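Long-range contacts in ATP-dependent 6-phosphofructokinase subunit beta (Saccharomyces cerevisiae, PDB 3O8O), which catalyses ATP-dependent phosphorylation of fructose 6-phosphate to fructose 1,6-bisphosphate, the first committing step of glycolysis, as the beta subunit of an allosterically regulated kinase: residues 431-436 / 466-471; 12-17 / 289-294; 569-574 / 627-632; 606-611 / 649-654; 145-150 / 321-326. All blocks are in the same frame, centred on the assembly; numbering follows the deposited sequence.

Contact 1: residues 431-436 / 466-471; sequences NGWSGL and VTPEEA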
# COMPACT_ATOMS: atom_id res chain seq x y z
N ASN B 431 24.26 -16.48 16.80
CA ASN B 431 23.61 -16.06 15.57
C ASN B 431 23.22 -17.17 14.62
O ASN B 431 23.52 -17.12 13.42
CB ASN B 431 24.47 -15.06 14.84
CG ASN B 431 24.62 -13.79 15.61
OD1 ASN B 431 23.66 -13.31 16.22
ND2 ASN B 431 25.82 -13.24 15.61
N GLY B 432 22.54 -18.17 15.16
CA GLY B 432 22.09 -19.29 14.37
C GLY B 432 22.98 -19.79 13.24
O GLY B 432 24.16 -19.47 13.17
N TRP B 433 22.39 -20.57 12.36
CA TRP B 433 23.08 -21.16 11.23
C TRP B 433 23.91 -20.20 10.36
O TRP B 433 24.94 -20.59 9.83
CB TRP B 433 22.06 -21.87 10.35
CG TRP B 433 21.11 -22.72 11.12
CD1 TRP B 433 19.77 -22.78 10.95
CD2 TRP B 433 21.43 -23.66 12.15
NE1 TRP B 433 19.22 -23.71 11.80
CE2 TRP B 433 20.22 -24.26 12.55
CE3 TRP B 433 22.63 -24.06 12.77
CZ2 TRP B 433 20.17 -25.25 13.55
CZ3 TRP B 433 22.58 -25.04 13.77
CH2 TRP B 433 21.36 -25.62 14.15
N SER B 434 23.47 -18.97 10.20
CA SER B 434 24.25 -18.09 9.36
C SER B 434 25.51 -17.71 10.12
O SER B 434 26.56 -17.51 9.52
CB SER B 434 23.46 -16.82 8.98
OG SER B 434 23.39 -15.87 10.03
N GLY B 435 25.40 -17.62 11.44
CA GLY B 435 26.54 -17.25 12.24
C GLY B 435 27.51 -18.40 12.43
O GLY B 435 28.68 -18.21 12.73
N LEU B 436 27.02 -19.62 12.24
CA LEU B 436 27.86 -20.78 12.41
C LEU B 436 28.69 -20.94 11.16
O LEU B 436 29.91 -20.85 11.20
CB LEU B 436 27.00 -22.03 12.61
CG LEU B 436 27.83 -23.28 12.84
CD1 LEU B 436 28.62 -23.11 14.13
CD2 LEU B 436 26.94 -24.51 12.90
N VAL B 466 17.46 -17.61 9.19
CA VAL B 466 18.14 -18.43 8.19
C VAL B 466 18.04 -19.89 8.56
O VAL B 466 18.31 -20.26 9.70
CB VAL B 466 19.63 -18.10 8.07
CG1 VAL B 466 20.17 -18.74 6.81
CG2 VAL B 466 19.86 -16.59 8.06
N THR B 467 17.64 -20.72 7.60
CA THR B 467 17.54 -22.15 7.83
C THR B 467 18.87 -22.84 7.48
O THR B 467 19.65 -22.33 6.67
CB THR B 467 16.45 -22.80 6.97
OG1 THR B 467 16.72 -22.55 5.59
CG2 THR B 467 15.10 -22.27 7.34
N PRO B 468 19.13 -24.01 8.09
CA PRO B 468 20.39 -24.70 7.81
C PRO B 468 20.72 -24.78 6.33
O PRO B 468 21.84 -24.48 5.94
CB PRO B 468 20.17 -26.07 8.45
CG PRO B 468 19.37 -25.72 9.64
CD PRO B 468 18.32 -24.80 9.03
N GLU B 469 19.75 -25.16 5.52
CA GLU B 469 20.01 -25.29 4.09
C GLU B 469 20.45 -23.98 3.47
O GLU B 469 21.20 -23.96 2.50
CB GLU B 469 18.78 -25.81 3.37
CG GLU B 469 18.37 -27.19 3.81
CD GLU B 469 17.27 -27.76 2.95
OE1 GLU B 469 16.73 -28.84 3.30
OE2 GLU B 469 16.96 -27.11 1.92
N GLU B 470 19.98 -22.88 4.03
CA GLU B 470 20.35 -21.59 3.49
C GLU B 470 21.76 -21.21 3.86
O GLU B 470 22.38 -20.42 3.16
CB GLU B 470 19.39 -20.53 3.97
CG GLU B 470 18.00 -20.67 3.40
CD GLU B 470 16.98 -19.85 4.16
OE1 GLU B 470 15.83 -19.79 3.71
OE2 GLU B 470 17.33 -19.28 5.22
N ALA B 471 22.28 -21.77 4.93
CA ALA B 471 23.63 -21.43 5.37
C ALA B 471 24.67 -22.46 4.98
O ALA B 471 25.82 -22.37 5.42
CB ALA B 471 23.64 -21.23 6.88

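Contact 2: residues 12-17 / 289-294; sequences GGDAPG and VQRGGT. With F6P (6-O-phosphono-beta-D-fructofuranose), chain K.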
# COMPACT_ATOMS: atom_id res chain seq x y z
N GLY B 12 -12.41 -12.46 52.24
CA GLY B 12 -11.03 -12.75 52.55
C GLY B 12 -10.11 -11.75 51.88
O GLY B 12 -10.58 -10.73 51.36
N GLY B 13 -8.82 -12.04 51.90
CA GLY B 13 -7.84 -11.14 51.32
C GLY B 13 -8.07 -11.03 49.84
O GLY B 13 -8.17 -12.04 49.16
N ASP B 14 -8.16 -9.80 49.36
CA ASP B 14 -8.40 -9.54 47.94
C ASP B 14 -7.18 -10.02 47.17
O ASP B 14 -6.09 -10.13 47.73
CB ASP B 14 -8.63 -8.03 47.68
CG ASP B 14 -7.37 -7.18 47.93
OD1 ASP B 14 -6.56 -7.53 48.81
OD2 ASP B 14 -7.21 -6.15 47.26
N ALA B 15 -7.38 -10.32 45.89
CA ALA B 15 -6.29 -10.77 45.03
C ALA B 15 -6.56 -10.25 43.62
O ALA B 15 -7.70 -10.16 43.18
CB ALA B 15 -6.21 -12.26 45.03
N PRO B 16 -5.51 -9.89 42.90
CA PRO B 16 -5.65 -9.38 41.55
C PRO B 16 -6.38 -10.40 40.71
O PRO B 16 -5.96 -11.56 40.63
CB PRO B 16 -4.21 -9.20 41.11
CG PRO B 16 -3.54 -8.85 42.35
CD PRO B 16 -4.10 -9.89 43.29
N GLY B 17 -7.48 -9.98 40.09
CA GLY B 17 -8.23 -10.89 39.25
C GLY B 17 -9.63 -11.15 39.75
O GLY B 17 -10.42 -11.77 39.06
N VAL B 289 2.38 -4.64 48.14
CA VAL B 289 2.43 -4.30 46.72
C VAL B 289 2.20 -5.62 46.00
O VAL B 289 1.83 -5.65 44.84
CB VAL B 289 3.80 -3.70 46.25
CG1 VAL B 289 4.27 -2.59 47.18
CG2 VAL B 289 4.82 -4.79 46.12
N GLN B 290 2.42 -6.72 46.71
CA GLN B 290 2.23 -8.03 46.14
C GLN B 290 0.74 -8.32 45.95
O GLN B 290 0.36 -9.19 45.17
CB GLN B 290 2.87 -9.09 47.04
CG GLN B 290 4.35 -8.89 47.27
CD GLN B 290 4.91 -9.82 48.33
OE1 GLN B 290 5.15 -11.01 48.07
NE2 GLN B 290 5.12 -9.28 49.52
N ARG B 291 -0.09 -7.57 46.67
CA ARG B 291 -1.53 -7.74 46.62
C ARG B 291 -2.20 -6.80 45.63
O ARG B 291 -3.30 -7.06 45.16
CB ARG B 291 -2.12 -7.53 48.01
CG ARG B 291 -1.80 -8.64 48.98
CD ARG B 291 -2.78 -9.79 48.81
NE ARG B 291 -4.07 -9.45 49.39
CZ ARG B 291 -4.25 -9.28 50.69
NH1 ARG B 291 -3.23 -9.43 51.53
NH2 ARG B 291 -5.45 -8.92 51.15
N GLY B 292 -1.52 -5.70 45.32
CA GLY B 292 -2.05 -4.71 44.40
C GLY B 292 -1.75 -4.95 42.93
O GLY B 292 -1.32 -6.04 42.53
N GLY B 293 -1.99 -3.92 42.13
CA GLY B 293 -1.76 -4.06 40.71
C GLY B 293 -2.92 -4.72 39.99
O GLY B 293 -3.77 -5.38 40.59
N THR B 294 -2.96 -4.54 38.67
CA THR B 294 -4.01 -5.09 37.85
C THR B 294 -3.71 -6.56 37.57
O THR B 294 -2.55 -6.98 37.57
CB THR B 294 -4.06 -4.34 36.53
OG1 THR B 294 -3.36 -5.10 35.53
CG2 THR B 294 -3.38 -3.00 36.68
O1 F6P K . -4.41 -13.82 52.08
C1 F6P K . -3.08 -14.26 52.37
C2 F6P K . -2.17 -13.04 52.55
O2 F6P K . -2.12 -12.24 51.38
C3 F6P K . -0.74 -13.44 52.91
O3 F6P K . 0.07 -13.63 51.74
C4 F6P K . -0.33 -12.27 53.85
O4 F6P K . 0.74 -12.63 54.73
C5 F6P K . -1.68 -11.96 54.56
O5 F6P K . -2.67 -12.21 53.57
C6 F6P K . -1.86 -10.50 54.91
O6 F6P K . -3.14 -10.41 55.54
P F6P K . -3.48 -8.88 55.87
O1P F6P K . -3.58 -8.14 54.58
O2P F6P K . -4.91 -8.81 56.61
O3P F6P K . -2.32 -8.20 56.78

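Contact 3: residues 569-574 / 627-632; sequences GGNSGY and STNASK. With FDP (2,6-di-O-phosphono-beta-D-fructofuranose), chain L.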
# COMPACT_ATOMS: atom_id res chain seq x y z
N GLY B 569 1.16 -12.44 15.25
CA GLY B 569 0.84 -13.83 15.32
C GLY B 569 0.76 -14.51 13.98
O GLY B 569 0.26 -15.63 13.89
N GLY B 570 1.22 -13.86 12.93
CA GLY B 570 1.16 -14.50 11.63
C GLY B 570 -0.20 -15.12 11.29
O GLY B 570 -1.23 -14.42 11.23
N ASN B 571 -0.24 -16.42 11.06
CA ASN B 571 -1.50 -17.03 10.73
C ASN B 571 -2.21 -17.61 11.94
O ASN B 571 -3.25 -18.29 11.80
CB ASN B 571 -1.30 -18.14 9.70
CG ASN B 571 -0.85 -17.62 8.36
OD1 ASN B 571 -1.36 -16.63 7.87
ND2 ASN B 571 0.09 -18.31 7.76
N SER B 572 -1.65 -17.36 13.12
CA SER B 572 -2.23 -17.87 14.35
C SER B 572 -3.00 -16.80 15.13
O SER B 572 -2.43 -15.78 15.53
CB SER B 572 -1.16 -18.45 15.26
OG SER B 572 -1.71 -18.72 16.53
N GLY B 573 -4.28 -17.07 15.35
CA GLY B 573 -5.13 -16.14 16.09
C GLY B 573 -5.01 -16.28 17.60
O GLY B 573 -5.76 -15.67 18.37
N TYR B 574 -4.05 -17.08 18.03
CA TYR B 574 -3.87 -17.28 19.45
C TYR B 574 -3.75 -15.97 20.24
O TYR B 574 -4.53 -15.71 21.17
CB TYR B 574 -2.64 -18.14 19.69
CG TYR B 574 -2.36 -18.33 21.15
CD1 TYR B 574 -3.10 -19.23 21.92
CD2 TYR B 574 -1.36 -17.59 21.77
CE1 TYR B 574 -2.83 -19.40 23.27
CE2 TYR B 574 -1.09 -17.75 23.10
CZ TYR B 574 -1.82 -18.66 23.85
OH TYR B 574 -1.46 -18.84 25.17
N SER B 627 -5.88 -9.50 14.05
CA SER B 627 -4.63 -10.11 13.66
C SER B 627 -4.42 -9.61 12.23
O SER B 627 -5.36 -9.61 11.43
CB SER B 627 -4.77 -11.63 13.63
OG SER B 627 -4.66 -12.21 14.92
N THR B 628 -3.20 -9.18 11.90
CA THR B 628 -2.91 -8.71 10.55
C THR B 628 -3.32 -9.69 9.46
O THR B 628 -3.94 -9.30 8.46
CB THR B 628 -1.42 -8.43 10.38
OG1 THR B 628 -0.98 -7.57 11.43
CG2 THR B 628 -1.15 -7.79 9.05
N ASN B 629 -2.99 -10.97 9.63
CA ASN B 629 -3.33 -11.96 8.61
C ASN B 629 -4.79 -12.28 8.59
O ASN B 629 -5.23 -13.14 7.83
CB ASN B 629 -2.50 -13.22 8.79
CG ASN B 629 -1.06 -13.02 8.35
OD1 ASN B 629 -0.62 -11.88 8.13
ND2 ASN B 629 -0.31 -14.12 8.23
N ALA B 630 -5.55 -11.57 9.42
CA ALA B 630 -6.99 -11.78 9.39
C ALA B 630 -7.55 -11.24 8.05
O ALA B 630 -8.64 -11.60 7.65
CB ALA B 630 -7.63 -11.08 10.54
N SER B 631 -6.78 -10.39 7.37
CA SER B 631 -7.16 -9.86 6.07
C SER B 631 -6.04 -9.15 5.33
O SER B 631 -5.46 -8.20 5.87
CB SER B 631 -8.32 -8.89 6.17
OG SER B 631 -8.51 -8.28 4.89
N LYS B 632 -5.75 -9.59 4.11
CA LYS B 632 -4.68 -8.94 3.34
C LYS B 632 -5.24 -7.74 2.66
O LYS B 632 -4.49 -6.88 2.25
CB LYS B 632 -4.07 -9.86 2.28
CG LYS B 632 -3.05 -10.90 2.79
P1 FDP L . 6.45 -15.54 13.72
O1P FDP L . 7.39 -16.62 13.37
O2P FDP L . 5.88 -15.72 15.21
O3P FDP L . 5.17 -15.53 12.75
O1 FDP L . 4.25 -11.88 14.39
C1 FDP L . 4.94 -13.01 13.84
C2 FDP L . 6.44 -12.89 14.08
O2 FDP L . 7.13 -14.08 13.67
C3 FDP L . 6.72 -12.57 15.55
O3 FDP L . 7.36 -13.69 16.16
C4 FDP L . 7.70 -11.40 15.46
O4 FDP L . 7.51 -10.56 16.60
C5 FDP L . 7.17 -10.71 14.21
O5 FDP L . 6.98 -11.81 13.31
C6 FDP L . 8.13 -9.71 13.57
O6 FDP L . 9.26 -10.39 13.01
P2 FDP L . 10.21 -9.66 11.93
O4P FDP L . 11.15 -10.61 11.30
O5P FDP L . 9.24 -8.96 10.85
O6P FDP L . 10.94 -8.47 12.72

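Contact 4: residues 606-611 / 649-654; sequences YLAQSF and GRFDAK. With FDP (2,6-di-O-phosphono-beta-D-fructofuranose), chain J.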
# COMPACT_ATOMS: atom_id res chain seq x y z
N TYR B 606 -23.78 -3.45 15.31
CA TYR B 606 -23.75 -3.79 16.73
C TYR B 606 -22.96 -2.71 17.47
O TYR B 606 -23.40 -2.17 18.47
CB TYR B 606 -23.08 -5.16 16.88
CG TYR B 606 -22.59 -5.51 18.27
CD1 TYR B 606 -23.43 -5.44 19.37
CD2 TYR B 606 -21.28 -5.96 18.46
CE1 TYR B 606 -22.99 -5.82 20.64
CE2 TYR B 606 -20.83 -6.35 19.70
CZ TYR B 606 -21.69 -6.28 20.79
OH TYR B 606 -21.23 -6.68 22.04
N LEU B 607 -21.79 -2.39 16.95
CA LEU B 607 -20.98 -1.37 17.56
C LEU B 607 -21.81 -0.09 17.61
O LEU B 607 -21.92 0.57 18.64
CB LEU B 607 -19.72 -1.16 16.72
CG LEU B 607 -18.32 -1.16 17.32
CD1 LEU B 607 -18.28 -1.76 18.71
CD2 LEU B 607 -17.45 -1.95 16.37
N ALA B 608 -22.40 0.24 16.47
CA ALA B 608 -23.22 1.43 16.32
C ALA B 608 -24.23 1.56 17.45
O ALA B 608 -24.27 2.58 18.12
CB ALA B 608 -23.94 1.38 15.01
N GLN B 609 -25.04 0.53 17.65
CA GLN B 609 -26.03 0.56 18.70
C GLN B 609 -25.36 0.69 20.05
O GLN B 609 -25.83 1.44 20.91
CB GLN B 609 -26.89 -0.68 18.66
CG GLN B 609 -28.00 -0.59 17.63
CD GLN B 609 -28.54 -1.96 17.22
OE1 GLN B 609 -28.91 -2.77 18.08
NE2 GLN B 609 -28.58 -2.22 15.91
N SER B 610 -24.24 -0.02 20.25
CA SER B 610 -23.54 0.02 21.53
C SER B 610 -23.39 1.46 21.97
O SER B 610 -23.83 1.86 23.05
CB SER B 610 -22.18 -0.64 21.42
OG SER B 610 -22.31 -2.02 21.09
N PHE B 611 -22.80 2.27 21.11
CA PHE B 611 -22.60 3.66 21.47
C PHE B 611 -23.89 4.43 21.68
O PHE B 611 -23.93 5.37 22.47
CB PHE B 611 -21.77 4.37 20.42
CG PHE B 611 -20.36 3.91 20.38
CD1 PHE B 611 -19.86 3.20 19.29
CD2 PHE B 611 -19.53 4.18 21.45
CE1 PHE B 611 -18.52 2.76 19.27
CE2 PHE B 611 -18.21 3.75 21.44
CZ PHE B 611 -17.70 3.04 20.35
N GLY B 649 -21.09 9.05 10.96
CA GLY B 649 -21.28 10.03 12.01
C GLY B 649 -21.70 9.49 13.36
O GLY B 649 -21.46 10.15 14.37
N ARG B 650 -22.31 8.31 13.42
CA ARG B 650 -22.75 7.75 14.70
C ARG B 650 -21.59 7.54 15.69
O ARG B 650 -21.72 7.77 16.90
CB ARG B 650 -23.48 6.45 14.45
CG ARG B 650 -24.44 6.56 13.29
CD ARG B 650 -24.86 5.19 12.79
NE ARG B 650 -25.79 4.56 13.71
CZ ARG B 650 -26.33 3.36 13.50
NH1 ARG B 650 -25.99 2.69 12.39
NH2 ARG B 650 -27.20 2.85 14.37
N PHE B 651 -20.45 7.10 15.17
CA PHE B 651 -19.24 6.88 15.96
C PHE B 651 -18.11 6.71 14.96
O PHE B 651 -18.37 6.49 13.79
CB PHE B 651 -19.38 5.60 16.80
CG PHE B 651 -19.40 4.36 15.98
CD1 PHE B 651 -18.25 3.58 15.85
CD2 PHE B 651 -20.58 3.94 15.34
CE1 PHE B 651 -18.27 2.38 15.09
CE2 PHE B 651 -20.60 2.74 14.57
CZ PHE B 651 -19.45 1.96 14.46
N ASP B 652 -16.86 6.82 15.40
CA ASP B 652 -15.78 6.63 14.45
C ASP B 652 -14.78 5.59 14.96
O ASP B 652 -14.95 5.01 16.05
CB ASP B 652 -15.05 7.93 14.16
CG ASP B 652 -14.32 8.44 15.37
OD1 ASP B 652 -13.48 9.37 15.25
OD2 ASP B 652 -14.59 7.90 16.45
N ALA B 653 -13.73 5.36 14.17
CA ALA B 653 -12.71 4.40 14.54
C ALA B 653 -11.35 4.87 14.08
O ALA B 653 -11.23 5.50 13.03
CB ALA B 653 -12.99 3.06 13.94
N LYS B 654 -10.33 4.55 14.88
CA LYS B 654 -8.95 4.91 14.54
C LYS B 654 -8.10 3.67 14.56
O LYS B 654 -8.44 2.68 15.19
CB LYS B 654 -8.37 5.92 15.53
CG LYS B 654 -9.02 7.29 15.53
CD LYS B 654 -9.20 7.79 14.12
CE LYS B 654 -9.62 9.24 14.06
NZ LYS B 654 -8.49 10.14 14.31
P1 FDP J . -2.62 17.35 18.55
O1P FDP J . -3.18 18.41 19.43
O2P FDP J . -1.30 17.86 17.79
O3P FDP J . -3.67 16.93 17.40
O1 FDP J . 0.01 13.78 17.46
C1 FDP J . -0.38 14.98 18.14
C2 FDP J . -1.80 14.81 18.69
O2 FDP J . -2.26 16.00 19.34
C3 FDP J . -1.87 13.65 19.69
O3 FDP J . -1.91 14.15 21.02
C4 FDP J . -3.24 13.05 19.35
O4 FDP J . -3.25 11.69 19.81
C5 FDP J . -3.17 13.14 17.83
O5 FDP J . -2.66 14.47 17.60
C6 FDP J . -4.52 12.99 17.14
O6 FDP J . -5.18 11.76 17.47
P2 FDP J . -6.68 11.52 16.95
O4P FDP J . -6.70 10.96 15.59
O5P FDP J . -7.39 10.55 18.02
O6P FDP J . -7.42 12.95 17.06

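Contact 5: residues 145-150 / 321-326; sequences LNICGT and TPSPLI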
# COMPACT_ATOMS: atom_id res chain seq x y z
N LEU B 145 -30.21 -23.49 49.33
CA LEU B 145 -29.16 -22.57 48.91
C LEU B 145 -28.15 -23.29 48.02
O LEU B 145 -27.60 -24.34 48.39
CB LEU B 145 -28.43 -21.97 50.11
CG LEU B 145 -27.38 -20.94 49.71
CD1 LEU B 145 -28.06 -19.75 49.02
CD2 LEU B 145 -26.62 -20.48 50.95
N ASN B 146 -27.92 -22.75 46.84
CA ASN B 146 -26.94 -23.35 45.95
C ASN B 146 -25.73 -22.42 45.93
O ASN B 146 -25.86 -21.20 45.74
CB ASN B 146 -27.49 -23.49 44.52
CG ASN B 146 -28.79 -24.27 44.46
OD1 ASN B 146 -29.85 -23.78 44.88
ND2 ASN B 146 -28.73 -25.49 43.92
N ILE B 147 -24.55 -22.98 46.14
CA ILE B 147 -23.35 -22.16 46.13
C ILE B 147 -22.25 -22.80 45.30
O ILE B 147 -22.36 -23.97 44.91
CB ILE B 147 -22.78 -21.94 47.53
CG1 ILE B 147 -22.06 -23.21 48.00
CG2 ILE B 147 -23.91 -21.50 48.45
CD1 ILE B 147 -21.35 -23.04 49.36
N CYS B 148 -21.23 -22.00 45.01
CA CYS B 148 -20.06 -22.46 44.28
C CYS B 148 -18.90 -21.61 44.69
O CYS B 148 -19.04 -20.41 44.94
CB CYS B 148 -20.23 -22.38 42.78
SG CYS B 148 -18.84 -23.19 41.96
N GLY B 149 -17.74 -22.23 44.76
CA GLY B 149 -16.59 -21.51 45.20
C GLY B 149 -15.64 -21.21 44.08
O GLY B 149 -15.54 -21.97 43.09
N THR B 150 -14.94 -20.09 44.25
CA THR B 150 -13.96 -19.61 43.29
C THR B 150 -12.84 -19.15 44.23
O THR B 150 -13.02 -18.21 45.01
CB THR B 150 -14.55 -18.44 42.43
OG1 THR B 150 -14.85 -18.91 41.10
CG2 THR B 150 -13.59 -17.29 42.35
N THR B 321 -26.22 -32.56 45.57
CA THR B 321 -24.86 -32.33 45.04
C THR B 321 -23.95 -31.62 46.06
O THR B 321 -24.31 -30.57 46.61
CB THR B 321 -24.88 -31.44 43.78
OG1 THR B 321 -25.43 -30.16 44.11
CG2 THR B 321 -25.72 -32.06 42.68
N PRO B 322 -22.76 -32.19 46.32
CA PRO B 322 -21.83 -31.57 47.28
C PRO B 322 -21.42 -30.20 46.77
O PRO B 322 -21.32 -29.99 45.56
CB PRO B 322 -20.65 -32.55 47.29
CG PRO B 322 -21.31 -33.87 47.00
CD PRO B 322 -22.30 -33.52 45.90
N SER B 323 -21.17 -29.26 47.68
CA SER B 323 -20.79 -27.92 47.28
C SER B 323 -19.53 -27.95 46.40
O SER B 323 -18.48 -28.47 46.81
CB SER B 323 -20.56 -27.04 48.50
OG SER B 323 -21.77 -26.90 49.23
N PRO B 324 -19.64 -27.41 45.17
CA PRO B 324 -18.57 -27.35 44.17
C PRO B 324 -17.62 -26.17 44.38
O PRO B 324 -17.85 -25.29 45.21
CB PRO B 324 -19.34 -27.24 42.87
CG PRO B 324 -20.43 -26.28 43.26
CD PRO B 324 -20.88 -26.84 44.61
N LEU B 325 -16.55 -26.17 43.59
CA LEU B 325 -15.52 -25.15 43.64
C LEU B 325 -14.75 -25.29 42.32
O LEU B 325 -14.42 -26.40 41.91
CB LEU B 325 -14.63 -25.43 44.86
CG LEU B 325 -13.16 -25.04 44.90
CD1 LEU B 325 -12.68 -25.06 46.37
CD2 LEU B 325 -12.36 -26.01 44.03
N ILE B 326 -14.51 -24.17 41.64
CA ILE B 326 -13.79 -24.27 40.37
C ILE B 326 -12.28 -24.12 40.49
O ILE B 326 -11.79 -23.22 41.18
CB ILE B 326 -14.27 -23.26 39.33
CG1 ILE B 326 -15.64 -23.66 38.77
CG2 ILE B 326 -13.31 -23.25 38.17
CD1 ILE B 326 -16.77 -23.57 39.76

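Contact 1: residues 431-436 / 466-471
The carbonyl oxygen of Thr-467, whose carbonyl carbon lies 3.6 Å from Trp-433 CD1, takes two backbone N-H groups: Glu-470 N at 2.7 Å and, weakly, Ala-471 N. Glu-470 returns the grip, its OE2 receiving Thr-467 N from above the carboxylate plane at 2.8 Å. This small helical turn presents Pro-468 and Ala-471 to the first turn of helix 432-439, and what crosses between them is apolar. Pro-468 CG sits over one face of the indole, 3.2 Å from the centroid of its five-membered ring and 25° off the normal, a CH-pi contact displaced toward the rim. Proline suits the place because its compact, stiff ring offers C-H groups to the electron-rich indole face. At the indole edge, Val-466 O lies near the ring plane, 3.2 Å from Trp-433 CD1. With its CG beside the backbone N (chi1 -46°), Trp-433 crosses the proline obliquely while its CB meets Ala-471 CB at 3.9 Å. The small methyl of Ala-471 also fits against Trp-433 O. Beyond the indole, Val-466 CG2 rests on Ser-434 CB at 3.7 Å. Around the pair, Trp-433 points into the core of the regulatory domain, touching Leu-488 and Ile-490 of strand 487-492 and Val-399 and Val-401 of strand 395-401, and its NE1 bonds Ser-499 on helix 494-504, the helix against which Pro-468 also packs.

Contact 2: residues 12-17 / 289-294
Two loops run side by side here, the 13-16 and 291-294 directions only 28° apart, with Pro-16 CA and Thr-294 CA the nearest such pair at 5.9 Å. The Pro-16 ring lies along the second loop, CG 3.3 Å from Arg-291 O and close to Gly-292 O as well, so a rigid apolar ring packs against backbone carbonyls where Gly-292 and Gly-293 bring no side chains. The polar work falls to Arg-291. Its chain is bent at chi2 and chi3, which turns the guanidinium toward the 12-17 loop. Arg-291 NE donates to Asp-14 O at 2.7 Å, in the carbonyl plane. Arg-291 NH2 meets Asp-14 OD1 at 2.9 Å, nearly along its C-O axis, in a salt bridge. The arginine thus grips Asp-14 side-on through two nitrogens and two different oxygens, although the carboxylate and guanidinium planes stand 71° apart. Gly-13, predicted to be part of the ATP site, has CA 3.3 Å from Arg-291 NH2; the lack of a side chain lets the guanidinium lie this near. The remaining nitrogen, NH1, faces the fructose 6-phosphate and makes a weak bond to its O1P at 3.3 Å. Both carboxylate oxygens of Asp-14 also bond polar side chains of a neighbouring subunit. Holding the cation in this way probably directs NH1 toward the sugar phosphate, and the subunit interface may thereby help set the geometry of the substrate pocket.

Contact 3: residues 569-574 / 627-632
Polar bonding across the contact rests on two side-chain amides: Asn-629 ND2 donates to Asn-571 OD1 at 2.7 Å, with an N-H...O angle of 152°. The donor stands 58° above the carbonyl plane of Asn-571, and the two amides are turned 48° against each other. Asn-571 accepts through OD1 and at once donates through ND2 to Met-741 O, which gives its amide a definite rotation, while Asn-629 is short enough to bring its ND2 to that oxygen. Van der Waals contacts are few: Asn-629 CB abuts Gly-570 O, and farther along Ser-627 OG lies 4.1 Å from Gly-573 CA. Backbone bonds shape the loop. Gly-569 to Ser-572 form a type II' beta turn, closed by Ser-572 N to Gly-569 O at 2.7 Å, and Gly-570 takes the positive phi that this turn needs at its second residue. Ser-572 OG then accepts from Tyr-574 N in an ST turn at the head of helix 574-583, and also bonds Ser-525 O. Ligand bonding comes through Gly-569 N, 3.3 Å from O1 of the bound fructose 2,6-bisphosphate. At this point the activator meets a peptide N-H, whereas side chains such as Arg-465 and His-660 bind it elsewhere; the paired amides beside the turn probably steady it.

Contact 4: residues 606-611 / 649-654
Phe-651 crosses from the approach to strand 652-656 onto helix 597-614, and its CB already touches Phe-611 CD1 at 3.5 Å. CG keeps to that same CD1. Next, CD1 meets Phe-611 CE1; the two side chains cross at about a right angle, yet their ring planes lie at 30° with centroids 5.2 Å apart, offset enough that little of one ring lies over the other. CE2 lies 3.4 Å from Ala-608 CA. At the tip, CZ meets Leu-607 CB at 3.9 Å. With CG between the backbone N and carbonyl carbon (chi1 68°), the ring is thrown toward the helix, and the small Ala-608 lets it come close. In this alpha/beta domain, helix 597-614 is the connection of a beta-alpha-beta crossover between the parallel strands 587-589 and 622-627, and Phe-651 joins it to strand 652-656 at the far edge of the same sheet. Nearby, Ala-608 CB sits over the centre of one face of the Arg-650 guanidinium, 3.5 Å from CZ. That cation is held on the same helix by salt bridges to Glu-605 and Glu-612. Farther on, Asp-652 pairs with Arg-561, and Lys-654 extends toward a fructose 2,6-bisphosphate shared with the alpha subunit, a site that both Arg-561 and Lys-654 are predicted to line.

Contact 5: residues 145-150 / 321-326
Strands 146-150 and 324-326 run parallel, their short axes 4.5 Å apart at closest and inclined by 31°, with Gly-149 paired to Leu-325 as the firm bridge. Gly-149 is bonded from both of its polar atoms: its N donates to Pro-324 O at 3.1 Å, and its O receives Ile-326 N at 2.8 Å in a straighter bond of 161°. The first of these donors comes in above the carbonyl plane. Leu-325 CA adds a CA-H...O contact to Gly-149 O. Pro-324 has no N-H to give; its CD instead rests 3.2 Å from Ile-147 O. Its CG meets Cys-148 SG at 3.7 Å. The sulfur stands opposite the backbone N (chi1 -172°), which carries it across to the second strand, where the CD1 end of Ile-326 also packs. Soft, compact cysteine suits a position between a proline ring and a branched chain. On the other face of the sheet, Ile-147 CD1 lies 3.9 Å from Ser-323 OG, a hydroxyl bonded to Asp-115 and Arg-118. Within the catalytic domain's mixed sheet, strand 146-151 bonds strand 101-106 along its other edge, and 324-328 continues to antiparallel 333-337; helix 297-316 covers Cys-148 and Ile-326, while helix 108-129 covers Ile-147.

The contacts are divided between the two PFK domains, 2 and 5 in the catalytic half, 1, 3 and 4 in the regulatory half. Contacts 2 and 4 are buried; 1, 3 and 5 are partly so. Contact 5 is bound by strand backbone, 1 and 4 almost wholly by aromatic and aliphatic surfaces, and 2 and 3 by polar loops that face a sugar phosphate. Contacts 2 and 5 alternate along the chain and lie about 7 Å apart at their nearest atoms. Contacts 3 and 4 alternate too, and both involve the sheet containing strands 622-627 and 652-656. Contact 1 packs against the domain's other sheet, its centre about 27 Å from that of contact 3.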